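Local coordinates for protein peptidase M42 (PDB 5DS0) that probably acts as a cobalt-bound M42-family aminopeptidase that assembles into a twelve-subunit TET particle and removes residues from the N-termini of peptides, at residues K11-A16 against R24-I29; E15-S20 against G156-P161; A64-E69 against F179-G184; D68-I73 against G89-Q94; V103-G108 against S151-G156. One frame throughout, in Å; residues are numbered along the deposited sequence.

Contact 1 of 5, residues K11-A16 against R24-I29; sequences KTLMEA and REVNAI
Ile29 reaches from helix 24-34 into a notch made by Thr12, Leu13 and Ala16, and it buries more surface here than any other residue. Its two branches do different work. Chi1 (-74°) sets CG1 anti to the carbonyl carbon, and chi2 (151°) carries CD1 on to within 3.7 Å of Ala16 CB. The same methyl lies 3.7 Å from Thr12 CG2, the side chains of the two residues passing at a slant. The shorter branch, CG2, faces Leu13 CD2 at 4.1 Å, and here the chains slide past each other in opposite senses. The pairing is a helical hairpin: helix 2-15 ends, a loop turns the chain round, and helix 24-34 returns almost antiparallel, at 169°, with 9.8 Å between the short axes. No hydrogen bond spans the two segments; the seam is apolar. Cutting Ile29 back to an alanine is likely to open a gap beside Thr12 CG2 and Ala16 CB and leave Leu13 CD2 with less to lean on from this helix. One turn back, Val26 extends the seam. Its CG2 meets Leu13 CD2 at 3.8 Å, the side chains nearly perpendicular, and its CB stands 4.2 Å from Ala16 CB. Thr12 gives its methyl to this seam while OG1 bonds back to Glu8 O, and on helix 179-197 Arg182 packs against Val26 as Met189 does against Leu13.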
# COMPACT_ATOMS: atom_id res chain seq x y z
N LYS C 11 -42.97 -23.11 17.99
CA LYS C 11 -42.53 -23.79 16.77
C LYS C 11 -43.13 -23.16 15.52
O LYS C 11 -42.44 -22.88 14.55
CB LYS C 11 -42.89 -25.28 16.85
CG LYS C 11 -42.44 -26.12 15.67
CD LYS C 11 -42.72 -27.58 15.95
CE LYS C 11 -41.80 -28.52 15.17
NZ LYS C 11 -42.25 -28.61 13.76
N THR C 12 -44.43 -22.96 15.55
CA THR C 12 -45.14 -22.46 14.40
C THR C 12 -44.71 -21.06 14.01
O THR C 12 -44.57 -20.76 12.82
CB THR C 12 -46.65 -22.51 14.68
OG1 THR C 12 -47.00 -23.87 14.89
CG2 THR C 12 -47.45 -21.98 13.51
N LEU C 13 -44.52 -20.21 15.01
CA LEU C 13 -43.99 -18.86 14.80
C LEU C 13 -42.61 -18.85 14.16
O LEU C 13 -42.41 -18.20 13.14
CB LEU C 13 -43.89 -18.10 16.12
CG LEU C 13 -45.18 -17.60 16.76
CD1 LEU C 13 -44.86 -17.07 18.15
CD2 LEU C 13 -45.81 -16.54 15.91
N MSE C 14 -41.66 -19.55 14.76
CA MSE C 14 -40.29 -19.56 14.27
C MSE C 14 -40.19 -20.21 12.91
O MSE C 14 -39.23 -19.96 12.19
CB MSE C 14 -39.34 -20.30 15.20
CG MSE C 14 -39.28 -19.78 16.64
SE MSE C 14 -39.44 -17.82 16.81
CE MSE C 14 -40.45 -17.78 18.49
N GLU C 15 -41.15 -21.06 12.55
CA GLU C 15 -41.13 -21.73 11.26
C GLU C 15 -41.96 -21.03 10.19
O GLU C 15 -41.85 -21.34 9.02
CB GLU C 15 -41.55 -23.19 11.40
CG GLU C 15 -40.48 -24.08 12.03
CD GLU C 15 -40.84 -25.55 12.00
OE1 GLU C 15 -42.02 -25.87 11.70
OE2 GLU C 15 -39.95 -26.40 12.29
N ALA C 16 -42.79 -20.07 10.60
CA ALA C 16 -43.64 -19.32 9.68
C ALA C 16 -42.86 -18.46 8.72
O ALA C 16 -41.75 -18.02 9.01
CB ALA C 16 -44.61 -18.44 10.46
N ARG C 24 -48.05 -11.37 6.91
CA ARG C 24 -49.46 -11.71 7.11
C ARG C 24 -49.69 -13.12 7.63
O ARG C 24 -50.51 -13.32 8.53
CB ARG C 24 -50.26 -11.45 5.84
CG ARG C 24 -50.33 -9.97 5.49
CD ARG C 24 -51.33 -9.69 4.37
NE ARG C 24 -51.69 -8.28 4.29
CZ ARG C 24 -52.59 -7.77 3.44
NH1 ARG C 24 -53.22 -8.56 2.58
NH2 ARG C 24 -52.86 -6.46 3.45
N GLU C 25 -48.94 -14.10 7.11
CA GLU C 25 -49.03 -15.48 7.59
C GLU C 25 -48.73 -15.59 9.10
O GLU C 25 -49.42 -16.32 9.81
CB GLU C 25 -48.09 -16.38 6.81
CG GLU C 25 -48.67 -16.97 5.53
CD GLU C 25 -47.80 -18.07 4.90
OE1 GLU C 25 -47.34 -17.74 3.81
OE2 GLU C 25 -47.54 -19.22 5.42
N VAL C 26 -47.72 -14.86 9.56
CA VAL C 26 -47.27 -14.92 10.97
C VAL C 26 -48.27 -14.19 11.89
O VAL C 26 -48.58 -14.65 12.98
CB VAL C 26 -45.77 -14.47 11.16
CG1 VAL C 26 -45.63 -13.01 10.86
CG2 VAL C 26 -45.29 -14.70 12.59
N ASN C 27 -48.83 -13.09 11.43
CA ASN C 27 -49.80 -12.37 12.22
C ASN C 27 -51.15 -13.08 12.26
O ASN C 27 -51.92 -12.90 13.19
CB ASN C 27 -49.88 -10.91 11.74
CG ASN C 27 -48.77 -10.06 12.34
OD1 ASN C 27 -47.84 -10.58 12.96
ND2 ASN C 27 -48.87 -8.75 12.18
N ALA C 28 -51.44 -13.88 11.24
CA ALA C 28 -52.62 -14.75 11.24
C ALA C 28 -52.50 -15.79 12.35
O ALA C 28 -53.47 -16.09 13.04
CB ALA C 28 -52.78 -15.43 9.89
N ILE C 29 -51.31 -16.34 12.50
CA ILE C 29 -51.04 -17.32 13.55
C ILE C 29 -51.25 -16.72 14.93
O ILE C 29 -51.76 -17.39 15.83
CB ILE C 29 -49.59 -17.86 13.43
CG1 ILE C 29 -49.49 -18.82 12.24
CG2 ILE C 29 -49.16 -18.57 14.70
CD1 ILE C 29 -48.13 -18.86 11.61

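Contact 2 of 5, residues E15-S20 against G156-P161; sequences EAFGPS and GDPIVP
Phe17 throws its ring toward Val160 and Pro158 because CG stands opposite the backbone N (chi1 -172°), while Val160, at chi1 -64°, holds both methyls out to receive it. The meeting is between the loop that follows helix 2-15 and strand 158-161, a member of the six-stranded antiparallel barrel that forms the second lobe of an M42 subunit. Val160 does most of the touching on the barrel side. Its CG1 sits over the centre of the Phe17 ring, a CH-pi contact with 3.9 Å to the ring centroid and only 12° from the normal. CG2 lies out past the CD2 side of the ring, nearest Phe17 CD2. The same CG1 also serves the next residues of the loop: Pro19 CD is 3.5 Å from it, the proline ring and the valine crossing at about a right angle. One methyl thus touches both the aromatic face and the proline ring. At the far end of the phenyl ring Pro158 takes over, its CG 3.8 Å from Phe17 CZ, and Pro19 CG reaches Pro158 CB at 4.0 Å. The side-chain contacts are apolar, and no hydrogen bond joins the segments. Neighbouring elements complete the surroundings: Arg104 of strand 100-105 and Glu25 of helix 24-34 also pack on Phe17. At the ring edge, in its plane, Pro158 O lies 3.5 Å from Phe17 CZ.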
# COMPACT_ATOMS: atom_id res chain seq x y z
N GLU C 15 -41.15 -21.06 12.55
CA GLU C 15 -41.13 -21.73 11.26
C GLU C 15 -41.96 -21.03 10.19
O GLU C 15 -41.85 -21.34 9.02
CB GLU C 15 -41.55 -23.19 11.40
CG GLU C 15 -40.48 -24.08 12.03
CD GLU C 15 -40.84 -25.55 12.00
OE1 GLU C 15 -42.02 -25.87 11.70
OE2 GLU C 15 -39.95 -26.40 12.29
N ALA C 16 -42.79 -20.07 10.60
CA ALA C 16 -43.64 -19.32 9.68
C ALA C 16 -42.86 -18.46 8.72
O ALA C 16 -41.75 -18.02 9.01
CB ALA C 16 -44.61 -18.44 10.46
N PHE C 17 -43.49 -18.19 7.59
CA PHE C 17 -42.94 -17.29 6.58
C PHE C 17 -43.38 -15.85 6.88
O PHE C 17 -44.58 -15.56 6.84
CB PHE C 17 -43.47 -17.72 5.22
CG PHE C 17 -42.85 -16.99 4.06
CD1 PHE C 17 -43.27 -15.71 3.73
CD2 PHE C 17 -41.89 -17.60 3.28
CE1 PHE C 17 -42.72 -15.04 2.65
CE2 PHE C 17 -41.33 -16.94 2.21
CZ PHE C 17 -41.75 -15.66 1.89
N GLY C 18 -42.44 -14.95 7.15
CA GLY C 18 -42.80 -13.55 7.38
C GLY C 18 -41.68 -12.52 7.42
O GLY C 18 -41.42 -11.95 8.47
N PRO C 19 -41.04 -12.25 6.28
CA PRO C 19 -40.00 -11.22 6.21
C PRO C 19 -40.61 -9.83 6.21
O PRO C 19 -41.81 -9.71 6.00
CB PRO C 19 -39.31 -11.51 4.89
CG PRO C 19 -40.36 -12.13 4.04
CD PRO C 19 -41.35 -12.81 4.95
N SER C 20 -39.79 -8.80 6.44
CA SER C 20 -40.30 -7.43 6.52
C SER C 20 -41.15 -7.10 5.30
O SER C 20 -40.70 -7.28 4.18
CB SER C 20 -39.16 -6.43 6.65
OG SER C 20 -38.37 -6.71 7.78
N GLY C 156 -39.90 -8.93 -7.09
CA GLY C 156 -40.71 -8.51 -5.95
C GLY C 156 -41.20 -9.62 -5.04
O GLY C 156 -41.81 -9.33 -4.01
N ASP C 157 -40.94 -10.89 -5.37
CA ASP C 157 -41.33 -12.00 -4.51
C ASP C 157 -40.45 -12.11 -3.26
O ASP C 157 -39.23 -11.99 -3.34
CB ASP C 157 -41.33 -13.32 -5.28
CG ASP C 157 -42.53 -13.46 -6.21
OD1 ASP C 157 -43.34 -12.51 -6.30
OD2 ASP C 157 -42.68 -14.54 -6.84
N PRO C 158 -41.08 -12.34 -2.10
CA PRO C 158 -40.37 -12.41 -0.81
C PRO C 158 -39.65 -13.73 -0.57
O PRO C 158 -40.05 -14.76 -1.08
CB PRO C 158 -41.48 -12.23 0.21
CG PRO C 158 -42.67 -12.82 -0.45
CD PRO C 158 -42.53 -12.50 -1.91
N ILE C 159 -38.58 -13.65 0.21
CA ILE C 159 -37.71 -14.79 0.49
C ILE C 159 -37.36 -14.83 1.96
O ILE C 159 -37.06 -13.81 2.57
CB ILE C 159 -36.39 -14.67 -0.30
CG1 ILE C 159 -36.66 -14.33 -1.76
CG2 ILE C 159 -35.59 -15.97 -0.19
CD1 ILE C 159 -35.41 -14.04 -2.57
N VAL C 160 -37.40 -16.02 2.54
CA VAL C 160 -36.94 -16.20 3.92
C VAL C 160 -35.92 -17.31 4.02
O VAL C 160 -35.84 -18.18 3.16
CB VAL C 160 -38.07 -16.56 4.90
CG1 VAL C 160 -39.06 -15.42 5.00
CG2 VAL C 160 -38.74 -17.86 4.49
N PRO C 161 -35.15 -17.29 5.10
CA PRO C 161 -34.28 -18.42 5.40
C PRO C 161 -35.09 -19.68 5.62
O PRO C 161 -36.21 -19.61 6.12
CB PRO C 161 -33.60 -17.99 6.72
CG PRO C 161 -33.72 -16.51 6.77
CD PRO C 161 -35.01 -16.20 6.08

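Contact 3 of 5, residues A64-E69 against F179-G184; sequences AGHTDE and FDDRIG. With CO (cobalt (II) ion), chain T; CO (cobalt (II) ion), chain U.
Arg182 leaves the first turn of helix 179-197 and runs along Thr67. From CB, chi1 of -74° sets CG anti to the carbonyl carbon, 4.0 Å from Thr67 CA, and the chain stays extended to NE. CD passes 4.0 Å from Thr67 O, and the guanidinium then grips that oxygen side-on: NE gives a fairly straight bond to Thr67 O (2.9 Å, 161°), and NH2 a longer one to the same atom at 3.2 Å, with the oxygen near the guanidinium plane. NH2 also forms a salt bridge with Glu69 OE2 at 2.8 Å, meeting it from above the carboxylate, whose plane stands 84° from the guanidinium. NH1 turns to Leu13 O and Ala16 O, while Lys177 is a second cationic partner of Glu69. The helix start, and strand 60-66 with the residues that follow it, carry the dinuclear metal centre of the M42 aminopeptidases. His66 NE2 binds one cobalt at 2.1 Å; Asp180 bridges, OD1 to that ion and OD2 to the other at 1.9 Å. Glu214, Glu215, Glu237 and His325 supply the remaining protein ligands. A cis peptide joins Asp180 to Asp181, a hallmark of this peptidase clan. Behind the metal, His66 ND1 donates to Asp68 O at 3.0 Å, near the imidazole plane, which limits rotation of the ring.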
# COMPACT_ATOMS: atom_id res chain seq x y z
N ALA C 64 -44.78 -4.38 22.80
CA ALA C 64 -44.57 -4.59 21.38
C ALA C 64 -43.44 -5.56 21.12
O ALA C 64 -42.39 -5.46 21.75
CB ALA C 64 -44.28 -3.27 20.70
N GLY C 65 -43.66 -6.49 20.19
CA GLY C 65 -42.61 -7.36 19.67
C GLY C 65 -42.82 -7.55 18.18
O GLY C 65 -43.91 -7.90 17.76
N HIS C 66 -41.80 -7.29 17.38
CA HIS C 66 -42.00 -7.32 15.93
C HIS C 66 -41.97 -8.74 15.39
O HIS C 66 -41.14 -9.55 15.78
CB HIS C 66 -41.00 -6.40 15.19
CG HIS C 66 -39.57 -6.85 15.25
ND1 HIS C 66 -39.01 -7.70 14.32
CD2 HIS C 66 -38.56 -6.50 16.09
CE1 HIS C 66 -37.74 -7.89 14.60
NE2 HIS C 66 -37.44 -7.18 15.67
N THR C 67 -42.91 -9.04 14.49
CA THR C 67 -43.01 -10.37 13.92
C THR C 67 -42.33 -10.50 12.57
O THR C 67 -42.26 -11.59 12.02
CB THR C 67 -44.47 -10.77 13.73
OG1 THR C 67 -45.13 -9.75 12.97
CG2 THR C 67 -45.14 -10.95 15.06
N ASP C 68 -41.87 -9.39 12.01
CA ASP C 68 -41.08 -9.49 10.79
C ASP C 68 -39.70 -10.05 11.12
O ASP C 68 -39.18 -9.84 12.22
CB ASP C 68 -40.98 -8.17 10.01
CG ASP C 68 -40.21 -7.09 10.75
OD1 ASP C 68 -40.45 -6.90 11.96
OD2 ASP C 68 -39.39 -6.41 10.10
N GLU C 69 -39.15 -10.80 10.17
CA GLU C 69 -37.82 -11.36 10.28
C GLU C 69 -36.97 -10.84 9.14
O GLU C 69 -37.46 -10.45 8.08
CB GLU C 69 -37.87 -12.89 10.21
CG GLU C 69 -38.52 -13.42 8.92
CD GLU C 69 -38.56 -14.93 8.82
OE1 GLU C 69 -37.48 -15.57 9.00
OE2 GLU C 69 -39.66 -15.47 8.55
N PHE C 179 -36.16 -15.69 15.94
CA PHE C 179 -36.33 -15.35 17.34
C PHE C 179 -36.47 -13.83 17.47
O PHE C 179 -37.27 -13.36 18.26
CB PHE C 179 -35.17 -15.83 18.20
CG PHE C 179 -35.14 -17.32 18.38
CD1 PHE C 179 -36.27 -18.02 18.75
CD2 PHE C 179 -33.96 -18.02 18.22
CE1 PHE C 179 -36.23 -19.38 18.93
CE2 PHE C 179 -33.92 -19.39 18.40
CZ PHE C 179 -35.06 -20.07 18.75
N ASP C 180 -35.70 -13.09 16.68
CA ASP C 180 -35.82 -11.65 16.58
C ASP C 180 -36.91 -11.37 15.58
O ASP C 180 -36.66 -11.48 14.38
CB ASP C 180 -34.48 -11.08 16.10
CG ASP C 180 -34.50 -9.59 15.93
OD1 ASP C 180 -35.44 -8.91 16.41
OD2 ASP C 180 -33.54 -9.07 15.31
N ASP C 181 -38.12 -10.99 16.00
CA ASP C 181 -38.49 -10.78 17.40
C ASP C 181 -39.81 -11.50 17.72
O ASP C 181 -40.67 -10.98 18.45
CB ASP C 181 -38.59 -9.29 17.67
CG ASP C 181 -38.82 -8.95 19.15
OD1 ASP C 181 -38.52 -9.79 20.03
OD2 ASP C 181 -39.29 -7.82 19.40
N ARG C 182 -39.96 -12.70 17.19
CA ARG C 182 -41.15 -13.49 17.43
C ARG C 182 -41.14 -14.04 18.84
O ARG C 182 -42.20 -14.28 19.42
CB ARG C 182 -41.30 -14.60 16.39
CG ARG C 182 -41.75 -14.02 15.05
CD ARG C 182 -41.72 -15.02 13.91
NE ARG C 182 -41.69 -14.34 12.62
CZ ARG C 182 -41.49 -14.93 11.45
NH1 ARG C 182 -41.34 -16.25 11.37
NH2 ARG C 182 -41.45 -14.21 10.34
N ILE C 183 -39.95 -14.17 19.43
CA ILE C 183 -39.87 -14.54 20.82
C ILE C 183 -40.44 -13.43 21.69
O ILE C 183 -41.08 -13.70 22.70
CB ILE C 183 -38.45 -14.92 21.27
CG1 ILE C 183 -38.49 -15.71 22.58
CG2 ILE C 183 -37.59 -13.69 21.48
CD1 ILE C 183 -39.16 -17.08 22.46
N GLY C 184 -40.23 -12.17 21.30
CA GLY C 184 -40.85 -11.04 22.00
C GLY C 184 -42.36 -11.04 21.86
O GLY C 184 -43.09 -10.78 22.82
CO CO T . -35.51 -6.92 16.43
CO CO U . -33.41 -7.42 14.45

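Contact 4 of 5, residues D68-I73 against G89-Q94; sequences DEVGFI and GGWWSQ
Trp91 lies sandwiched between Val70 and Phe72, one on each face of its indole. Val70 CG2 comes over one face toward the rim, nearest Trp91 CZ2 at 3.4 Å. On the opposite face the Phe72 ring lies in an offset stack with the five-membered ring, centroids 4.5 Å apart and planes tilted by only 20°. Phe72 CZ slips outward over the six-membered part, where Trp91 CZ2 is its nearest atom. A torsion sets this up: Trp91 carries CG opposite its carbonyl carbon (chi1 -77°), which projects the indole into the slot between the two side chains. The edge has its own tie. Trp91 NE1 donates to Gly71 O at 3.0 Å, a bent bond (139°) whose acceptor lies somewhat out of the indole plane, and it restrains the ring from turning. Beside the sandwich, Val70 CG1 stands 4.2 Å from Gly89 CA; a side chain on that glycine would run into the methyl. Val70 is also near the metal centre, its side chain about 5 Å from a cobalt, and Gly90 O accepts from ND1 of the cobalt ligand His325, so this loop belongs to the second shell. In the barrel, strand 71-77 pairs with 82-88, out of which the tryptophan loop runs. Phe72 packs edge-to-face on Phe85 and, like Trp91, touches strand 158-161, through Ile159 and Pro161 respectively.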
# COMPACT_ATOMS: atom_id res chain seq x y z
N ASP C 68 -41.87 -9.39 12.01
CA ASP C 68 -41.08 -9.49 10.79
C ASP C 68 -39.70 -10.05 11.12
O ASP C 68 -39.18 -9.84 12.22
CB ASP C 68 -40.98 -8.17 10.01
CG ASP C 68 -40.21 -7.09 10.75
OD1 ASP C 68 -40.45 -6.90 11.96
OD2 ASP C 68 -39.39 -6.41 10.10
N GLU C 69 -39.15 -10.80 10.17
CA GLU C 69 -37.82 -11.36 10.28
C GLU C 69 -36.97 -10.84 9.14
O GLU C 69 -37.46 -10.45 8.08
CB GLU C 69 -37.87 -12.89 10.21
CG GLU C 69 -38.52 -13.42 8.92
CD GLU C 69 -38.56 -14.93 8.82
OE1 GLU C 69 -37.48 -15.57 9.00
OE2 GLU C 69 -39.66 -15.47 8.55
N VAL C 70 -35.67 -10.84 9.34
CA VAL C 70 -34.80 -10.50 8.23
C VAL C 70 -35.02 -11.53 7.13
O VAL C 70 -35.30 -12.69 7.41
CB VAL C 70 -33.33 -10.43 8.65
CG1 VAL C 70 -33.13 -9.29 9.64
CG2 VAL C 70 -32.84 -11.75 9.23
N GLY C 71 -34.92 -11.06 5.90
CA GLY C 71 -35.17 -11.89 4.73
C GLY C 71 -34.58 -11.30 3.47
O GLY C 71 -33.61 -10.55 3.51
N PHE C 72 -35.14 -11.68 2.33
CA PHE C 72 -34.68 -11.17 1.04
C PHE C 72 -35.88 -11.00 0.11
O PHE C 72 -37.00 -11.42 0.43
CB PHE C 72 -33.65 -12.10 0.39
CG PHE C 72 -32.71 -12.74 1.36
CD1 PHE C 72 -33.06 -13.92 2.00
CD2 PHE C 72 -31.50 -12.16 1.66
CE1 PHE C 72 -32.20 -14.51 2.91
CE2 PHE C 72 -30.65 -12.75 2.58
CZ PHE C 72 -31.00 -13.93 3.20
N ILE C 73 -35.62 -10.43 -1.05
CA ILE C 73 -36.65 -10.22 -2.03
C ILE C 73 -36.02 -10.41 -3.41
O ILE C 73 -34.88 -9.99 -3.64
CB ILE C 73 -37.27 -8.81 -1.87
CG1 ILE C 73 -38.48 -8.64 -2.78
CG2 ILE C 73 -36.25 -7.71 -2.14
CD1 ILE C 73 -39.35 -7.47 -2.39
N GLY C 89 -33.68 -6.02 5.67
CA GLY C 89 -33.12 -5.95 7.03
C GLY C 89 -31.63 -6.17 6.94
O GLY C 89 -31.11 -6.50 5.89
N GLY C 90 -30.95 -5.97 8.06
CA GLY C 90 -29.50 -6.01 8.09
C GLY C 90 -28.97 -7.42 8.17
O GLY C 90 -29.30 -8.15 9.11
N TRP C 91 -28.17 -7.81 7.18
CA TRP C 91 -27.51 -9.11 7.14
C TRP C 91 -26.00 -8.92 7.07
O TRP C 91 -25.53 -8.03 6.40
CB TRP C 91 -27.90 -9.87 5.87
CG TRP C 91 -29.23 -10.50 5.88
CD1 TRP C 91 -30.39 -9.97 5.42
CD2 TRP C 91 -29.54 -11.82 6.32
NE1 TRP C 91 -31.42 -10.87 5.57
CE2 TRP C 91 -30.92 -12.01 6.13
CE3 TRP C 91 -28.79 -12.86 6.87
CZ2 TRP C 91 -31.56 -13.20 6.47
CZ3 TRP C 91 -29.43 -14.03 7.19
CH2 TRP C 91 -30.79 -14.19 6.99
N TRP C 92 -25.25 -9.79 7.72
CA TRP C 92 -23.82 -9.88 7.50
C TRP C 92 -23.56 -10.81 6.32
O TRP C 92 -24.04 -11.95 6.32
CB TRP C 92 -23.14 -10.42 8.75
CG TRP C 92 -21.65 -10.39 8.72
CD1 TRP C 92 -20.87 -9.61 7.96
CD2 TRP C 92 -20.77 -11.17 9.54
NE1 TRP C 92 -19.54 -9.85 8.23
CE2 TRP C 92 -19.46 -10.81 9.20
CE3 TRP C 92 -20.98 -12.13 10.52
CZ2 TRP C 92 -18.35 -11.38 9.81
CZ3 TRP C 92 -19.88 -12.69 11.13
CH2 TRP C 92 -18.58 -12.32 10.77
N SER C 93 -22.82 -10.36 5.31
CA SER C 93 -22.67 -11.16 4.10
C SER C 93 -22.02 -12.52 4.39
O SER C 93 -22.34 -13.53 3.76
CB SER C 93 -21.86 -10.40 3.05
OG SER C 93 -20.49 -10.37 3.41
N GLN C 94 -21.16 -12.56 5.40
CA GLN C 94 -20.39 -13.78 5.67
C GLN C 94 -21.19 -14.99 6.20
O GLN C 94 -20.69 -16.12 6.18
CB GLN C 94 -19.24 -13.46 6.59
CG GLN C 94 -18.33 -12.39 6.00
CD GLN C 94 -16.89 -12.52 6.46
OE1 GLN C 94 -16.34 -13.62 6.51
NE2 GLN C 94 -16.27 -11.40 6.81

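Contact 5 of 5, residues V103-G108 against S151-G156; sequences VRTCKG and SGVKVG
Thr105 packs its CB and CG2 against the backbone of Gly152, and this is the dense part of the contact. Its CB is 3.4 Å from Gly152 O, while CG2 reaches past to Val153 N and meets Val153 CG2 at 3.8 Å. With chi1 64° OG1 lies between the backbone N and the carbonyl carbon, turned to its own turn: it donates to Gly108 O at 2.7 Å, an oxygen that also accepts from Thr105 N. With a valine in place of Thr105, Gly108 O is likely to lose its second donor and the turn one of its ties. Gly152, where the chain leaves helical angles after helix 145-150, has positive phi and no side chain; a CB there would run into Lys107 CG. The outer side is looser. Lys107 lays its extended chain across the helix end, CB 3.6 Å from Ser151 O, and sends NZ on to Glu150 O. Cys106 only brushes the glycine, SG 3.7 Å from Gly152 O. Both of these residues are solvent-exposed, whereas Thr105 and Gly152 are buried. No hydrogen bond joins the two segments, which meet by van der Waals packing. Residues Thr105 to Gly108 form the type I turn of a beta hairpin, and what packs on it is the connection from helix 145-150 into strand 158-161, at the rim of the six-stranded barrel domain.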
# COMPACT_ATOMS: atom_id res chain seq x y z
N VAL C 103 -38.56 -19.16 -1.38
CA VAL C 103 -39.18 -18.04 -2.03
C VAL C 103 -40.66 -18.32 -2.11
O VAL C 103 -41.05 -19.42 -2.48
CB VAL C 103 -38.69 -17.92 -3.48
CG1 VAL C 103 -39.24 -16.68 -4.14
CG2 VAL C 103 -37.17 -17.90 -3.53
N ARG C 104 -41.49 -17.34 -1.78
CA ARG C 104 -42.93 -17.52 -1.91
C ARG C 104 -43.43 -16.91 -3.21
O ARG C 104 -43.45 -15.69 -3.37
CB ARG C 104 -43.69 -16.92 -0.73
CG ARG C 104 -45.15 -17.34 -0.74
CD ARG C 104 -45.90 -16.79 0.46
NE ARG C 104 -45.96 -15.33 0.43
CZ ARG C 104 -46.28 -14.56 1.46
NH1 ARG C 104 -46.60 -15.10 2.63
NH2 ARG C 104 -46.29 -13.24 1.32
N THR C 105 -43.82 -17.78 -4.14
CA THR C 105 -44.37 -17.36 -5.43
C THR C 105 -45.88 -17.50 -5.41
O THR C 105 -46.45 -18.00 -4.44
CB THR C 105 -43.81 -18.22 -6.58
OG1 THR C 105 -44.22 -19.58 -6.43
CG2 THR C 105 -42.30 -18.16 -6.60
N CYS C 106 -46.52 -17.05 -6.48
CA CYS C 106 -47.95 -17.30 -6.68
C CYS C 106 -48.27 -18.81 -6.78
O CYS C 106 -49.37 -19.23 -6.44
CB CYS C 106 -48.44 -16.55 -7.94
SG CYS C 106 -47.49 -16.90 -9.43
N LYS C 107 -47.30 -19.62 -7.21
CA LYS C 107 -47.48 -21.08 -7.28
C LYS C 107 -47.10 -21.83 -6.01
O LYS C 107 -47.21 -23.05 -5.97
CB LYS C 107 -46.68 -21.65 -8.45
CG LYS C 107 -47.13 -21.10 -9.79
CD LYS C 107 -46.57 -21.92 -10.94
CE LYS C 107 -47.07 -21.37 -12.26
NZ LYS C 107 -46.36 -21.97 -13.44
N GLY C 108 -46.64 -21.11 -4.98
CA GLY C 108 -46.24 -21.74 -3.72
C GLY C 108 -44.77 -21.57 -3.39
O GLY C 108 -44.06 -20.78 -4.00
N SER C 151 -41.60 -22.08 -12.28
CA SER C 151 -41.77 -22.22 -10.84
C SER C 151 -42.66 -21.12 -10.23
O SER C 151 -43.13 -21.28 -9.10
CB SER C 151 -40.40 -22.14 -10.19
OG SER C 151 -39.97 -20.79 -10.22
N GLY C 152 -42.85 -20.02 -10.94
CA GLY C 152 -43.76 -18.96 -10.52
C GLY C 152 -43.09 -17.68 -10.04
O GLY C 152 -43.76 -16.71 -9.66
N VAL C 153 -41.77 -17.65 -10.10
CA VAL C 153 -40.99 -16.56 -9.55
C VAL C 153 -41.18 -15.26 -10.33
O VAL C 153 -41.15 -15.24 -11.56
CB VAL C 153 -39.48 -16.91 -9.54
CG1 VAL C 153 -38.66 -15.85 -8.81
CG2 VAL C 153 -39.24 -18.26 -8.88
N LYS C 154 -41.36 -14.18 -9.59
CA LYS C 154 -41.49 -12.86 -10.17
C LYS C 154 -40.65 -11.88 -9.37
O LYS C 154 -40.43 -12.07 -8.17
CB LYS C 154 -42.97 -12.41 -10.18
CG LYS C 154 -43.94 -13.05 -11.25
CD LYS C 154 -44.07 -12.29 -12.57
CE LYS C 154 -44.88 -13.10 -13.59
NZ LYS C 154 -45.17 -12.32 -14.84
N VAL C 155 -40.16 -10.84 -10.04
CA VAL C 155 -39.48 -9.75 -9.34
C VAL C 155 -40.44 -9.20 -8.27
O VAL C 155 -41.64 -9.07 -8.50
CB VAL C 155 -39.00 -8.64 -10.31
CG1 VAL C 155 -38.67 -7.35 -9.57
CG2 VAL C 155 -37.78 -9.12 -11.06
N GLY C 156 -39.90 -8.93 -7.09
CA GLY C 156 -40.71 -8.51 -5.95
C GLY C 156 -41.20 -9.62 -5.04
O GLY C 156 -41.81 -9.33 -4.01

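Overall arrangement
Contact 3 lies deepest, close to the centre of the chain, and alone relies on charge and metal; contacts 1, 2 and 4 are mainly apolar, and contact 5 packs side chains on backbone. Contacts 1 and 2 are also buried and share the end of helix 2-15: the first pairs helices against the catalytic lobe, the second carries the chain across to the barrel. Contacts 2, 4 and 5 all reach that barrel, through strands 158-161, 71-77 and 100-105. Contacts 4 and 5 are both partly buried; contact 4 adds aromatic stacking near the metals, contact 5 has two exposed residues. A Glu25-Arg104 salt bridge links contacts 1 and 5; a probable Ser20-Asp68 hydrogen bond links contact 2 to contacts 3 and 4.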